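Local atomic coordinates of quinoline 2-oxidoreductase large subunit (Pseudomonas putida, PDB entry 1T3Q), a protein that probably catalyses, as a molybdenum hydroxylase of the xanthine dehydrogenase family, the hydroxylation of quinoline at carbon 2, using a molybdopterin cytosine dinucleotide cofactor. Residues E423-Q428 with R725-P730. Numbering follows the deposited sequence.
Sequences EGTYLQ and RHLETP
Thr729 CG2 stands anti to its own backbone N, while OG1 lies beside that N (chi1 -54°). This rotation sends the methyl to Glu423 and the hydroxyl to Thr425. In Thr425, OG1 sits between the backbone N and the carbonyl carbon (chi1 47°), and CG2 lies beside the N. The two threonine side chains run antiparallel where they pass. Thr425 CG2 lies 3.1 Å from Thr729 OG1, a close methyl-to-hydroxyl approach. Both hydroxyls hydrogen-bond to Asp665 OD2 at the end of strand 655-665, and Thr425 OG1 also bonds Asn639 OD1.

On one side of this pair, the bent chain of Glu423 crosses Thr729. Its CG rests 3.6 Å from Thr729 CG2 and also touches Pro730 O. Its carboxylate makes a salt bridge to Lys739 through OE1.

On the other side, Leu727 packs against the start of helix 426-437. Its CD1 touches Thr425 OG1 and Gln428 CG, both at 3.6 Å. The extended side chain of Gln428 lays its amide alongside the other methyl, with CD 3.7 Å from Leu727 CD2.

The contact joins the loop before helix 426-437 and its first turn to the end of strand 722-726, outermost within the chain in its four-stranded sheet, and the residues that follow. It lies near the surface, and the side chain of Pro730 is about 10 Å from the bound pterin cytosine dinucleotide. Between the segments the chemistry is van der Waals packing; a polar link runs indirectly through Asp665 OD2, which both threonine hydroxyls share.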
ATOM      1  N   GLU B 423      11.419 -20.156 -40.153  1.00 21.42           N
ATOM      2  CA  GLU B 423      12.732 -20.485 -39.606  1.00 22.01           C
ATOM      3  C   GLU B 423      12.572 -21.361 -38.370  1.00 22.94           C
ATOM      4  O   GLU B 423      11.936 -20.966 -37.389  1.00 22.30           O
ATOM      5  CB  GLU B 423      13.530 -19.211 -39.264  1.00 21.86           C
ATOM      6  CG  GLU B 423      13.191 -18.534 -37.926  1.00 22.29           C
ATOM      7  CD  GLU B 423      11.911 -17.712 -37.962  1.00 23.76           C
ATOM      8  OE1 GLU B 423      11.217 -17.663 -36.924  1.00 21.96           O
ATOM      9  OE2 GLU B 423      11.604 -17.101 -39.011  1.00 22.15           O
ATOM     10  N   GLY B 424      13.137 -22.562 -38.438  1.00 24.26           N
ATOM     11  CA  GLY B 424      13.053 -23.498 -37.327  1.00 24.83           C
ATOM     12  C   GLY B 424      13.988 -24.673 -37.531  1.00 24.80           C
ATOM     13  O   GLY B 424      14.542 -24.848 -38.618  1.00 25.45           O
ATOM     14  N   THR B 425      14.153 -25.489 -36.494  1.00 22.75           N
ATOM     15  CA  THR B 425      15.046 -26.642 -36.555  1.00 21.65           C
ATOM     16  C   THR B 425      14.331 -27.987 -36.478  1.00 21.12           C
ATOM     17  O   THR B 425      14.751 -28.877 -35.739  1.00 22.66           O
ATOM     18  CB  THR B 425      16.078 -26.573 -35.417  1.00 22.36           C
ATOM     19  OG1 THR B 425      15.406 -26.276 -34.184  1.00 22.10           O
ATOM     20  CG2 THR B 425      17.113 -25.496 -35.701  1.00 20.01           C
ATOM     21  N   TYR B 426      13.267 -28.152 -37.256  1.00 21.45           N
ATOM     22  CA  TYR B 426      12.514 -29.397 -37.230  1.00 20.62           C
ATOM     23  C   TYR B 426      13.371 -30.633 -37.469  1.00 21.29           C
ATOM     24  O   TYR B 426      13.405 -31.538 -36.638  1.00 21.33           O
ATOM     25  CB  TYR B 426      11.389 -29.371 -38.270  1.00 22.10           C
ATOM     26  CG  TYR B 426      10.457 -28.181 -38.195  1.00 21.36           C
ATOM     27  CD1 TYR B 426      10.344 -27.413 -37.033  1.00 19.85           C
ATOM     28  CD2 TYR B 426       9.655 -27.846 -39.285  1.00 21.88           C
ATOM     29  CE1 TYR B 426       9.452 -26.343 -36.963  1.00 22.11           C
ATOM     30  CE2 TYR B 426       8.764 -26.785 -39.226  1.00 22.83           C
ATOM     31  CZ  TYR B 426       8.664 -26.036 -38.066  1.00 22.37           C
ATOM     32  OH  TYR B 426       7.769 -24.993 -38.011  1.00 22.20           O
ATOM     33  N   LEU B 427      14.052 -30.678 -38.613  1.00 20.96           N
ATOM     34  CA  LEU B 427      14.890 -31.823 -38.947  1.00 20.52           C
ATOM     35  C   LEU B 427      15.992 -32.050 -37.923  1.00 20.87           C
ATOM     36  O   LEU B 427      16.181 -33.168 -37.446  1.00 21.40           O
ATOM     37  CB  LEU B 427      15.524 -31.655 -40.336  1.00 20.26           C
ATOM     38  CG  LEU B 427      16.413 -32.837 -40.755  1.00 21.12           C
ATOM     39  CD1 LEU B 427      15.584 -34.115 -40.771  1.00 22.19           C
ATOM     40  CD2 LEU B 427      17.022 -32.586 -42.125  1.00 21.92           C
ATOM     41  N   GLN B 428      16.720 -30.992 -37.590  1.00 20.54           N
ATOM     42  CA  GLN B 428      17.812 -31.108 -36.631  1.00 22.38           C
ATOM     43  C   GLN B 428      17.323 -31.585 -35.266  1.00 21.79           C
ATOM     44  O   GLN B 428      18.058 -32.260 -34.542  1.00 20.29           O
ATOM     45  CB  GLN B 428      18.555 -29.776 -36.502  1.00 24.61           C
ATOM     46  CG  GLN B 428      19.676 -29.795 -35.474  1.00 31.49           C
ATOM     47  CD  GLN B 428      20.637 -28.626 -35.615  1.00 33.54           C
ATOM     48  OE1 GLN B 428      20.258 -27.538 -36.058  1.00 34.27           O
ATOM     49  NE2 GLN B 428      21.887 -28.842 -35.218  1.00 33.24           N
ATOM     50  N   ARG B 725      18.569 -30.524 -24.288  1.00 20.83           N
ATOM     51  CA  ARG B 725      19.532 -29.982 -25.232  1.00 23.22           C
ATOM     52  C   ARG B 725      18.843 -28.806 -25.928  1.00 22.77           C
ATOM     53  O   ARG B 725      17.613 -28.794 -26.077  1.00 22.32           O
ATOM     54  CB  ARG B 725      19.989 -31.059 -26.223  1.00 24.33           C
ATOM     55  CG  ARG B 725      20.955 -32.066 -25.592  1.00 25.05           C
ATOM     56  CD  ARG B 725      22.204 -31.349 -25.091  1.00 28.78           C
ATOM     57  NE  ARG B 725      23.097 -32.183 -24.285  1.00 33.49           N
ATOM     58  N   HIS B 726      19.630 -27.814 -26.331  1.00 22.60           N
ATOM     59  CA  HIS B 726      19.091 -26.612 -26.964  1.00 21.67           C
ATOM     60  C   HIS B 726      19.611 -26.322 -28.372  1.00 23.40           C
ATOM     61  O   HIS B 726      20.755 -26.638 -28.713  1.00 21.42           O
ATOM     62  CB  HIS B 726      19.409 -25.389 -26.099  1.00 21.89           C
ATOM     63  CG  HIS B 726      19.000 -25.524 -24.665  1.00 21.32           C
ATOM     64  ND1 HIS B 726      17.733 -25.215 -24.220  1.00 20.09           N
ATOM     65  CD2 HIS B 726      19.694 -25.932 -23.576  1.00 19.31           C
ATOM     66  CE1 HIS B 726      17.664 -25.423 -22.918  1.00 20.77           C
ATOM     67  NE2 HIS B 726      18.840 -25.858 -22.502  1.00 21.74           N
ATOM     68  N   LEU B 727      18.746 -25.709 -29.174  1.00 22.45           N
ATOM     69  CA  LEU B 727      19.068 -25.275 -30.527  1.00 22.85           C
ATOM     70  C   LEU B 727      18.515 -23.857 -30.564  1.00 23.29           C
ATOM     71  O   LEU B 727      17.518 -23.569 -29.897  1.00 22.67           O
ATOM     72  CB  LEU B 727      18.368 -26.139 -31.579  1.00 22.19           C
ATOM     73  CG  LEU B 727      18.801 -27.603 -31.682  1.00 23.34           C
ATOM     74  CD1 LEU B 727      17.954 -28.304 -32.741  1.00 24.73           C
ATOM     75  CD2 LEU B 727      20.279 -27.683 -32.035  1.00 24.94           C
ATOM     76  N   GLU B 728      19.156 -22.964 -31.312  1.00 23.43           N
ATOM     77  CA  GLU B 728      18.677 -21.587 -31.389  1.00 24.22           C
ATOM     78  C   GLU B 728      18.539 -21.067 -32.811  1.00 24.74           C
ATOM     79  O   GLU B 728      19.520 -20.959 -33.552  1.00 25.66           O
ATOM     80  CB  GLU B 728      19.591 -20.643 -30.592  1.00 26.11           C
ATOM     81  CG  GLU B 728      19.575 -20.889 -29.083  1.00 29.77           C
ATOM     82  CD  GLU B 728      20.371 -19.858 -28.302  1.00 32.86           C
ATOM     83  OE1 GLU B 728      21.534 -19.597 -28.669  1.00 37.26           O
ATOM     84  OE2 GLU B 728      19.843 -19.311 -27.312  1.00 31.57           O
ATOM     85  N   THR B 729      17.303 -20.761 -33.189  1.00 23.16           N
ATOM     86  CA  THR B 729      17.007 -20.206 -34.501  1.00 21.68           C
ATOM     87  C   THR B 729      16.315 -18.890 -34.172  1.00 20.98           C
ATOM     88  O   THR B 729      15.109 -18.852 -33.916  1.00 20.88           O
ATOM     89  CB  THR B 729      16.064 -21.112 -35.307  1.00 22.46           C
ATOM     90  OG1 THR B 729      16.615 -22.433 -35.373  1.00 21.53           O
ATOM     91  CG2 THR B 729      15.901 -20.573 -36.731  1.00 21.53           C
ATOM     92  N   PRO B 730      17.084 -17.791 -34.156  1.00 20.64           N
ATOM     93  CA  PRO B 730      16.580 -16.453 -33.846  1.00 20.08           C
ATOM     94  C   PRO B 730      15.430 -15.985 -34.719  1.00 20.37           C
ATOM     95  O   PRO B 730      15.422 -16.199 -35.934  1.00 17.80           O
ATOM     96  CB  PRO B 730      17.814 -15.560 -34.017  1.00 22.26           C
ATOM     97  CG  PRO B 730      18.959 -16.489 -33.788  1.00 23.11           C
ATOM     98  CD  PRO B 730      18.516 -17.738 -34.500  1.00 21.36           C
TER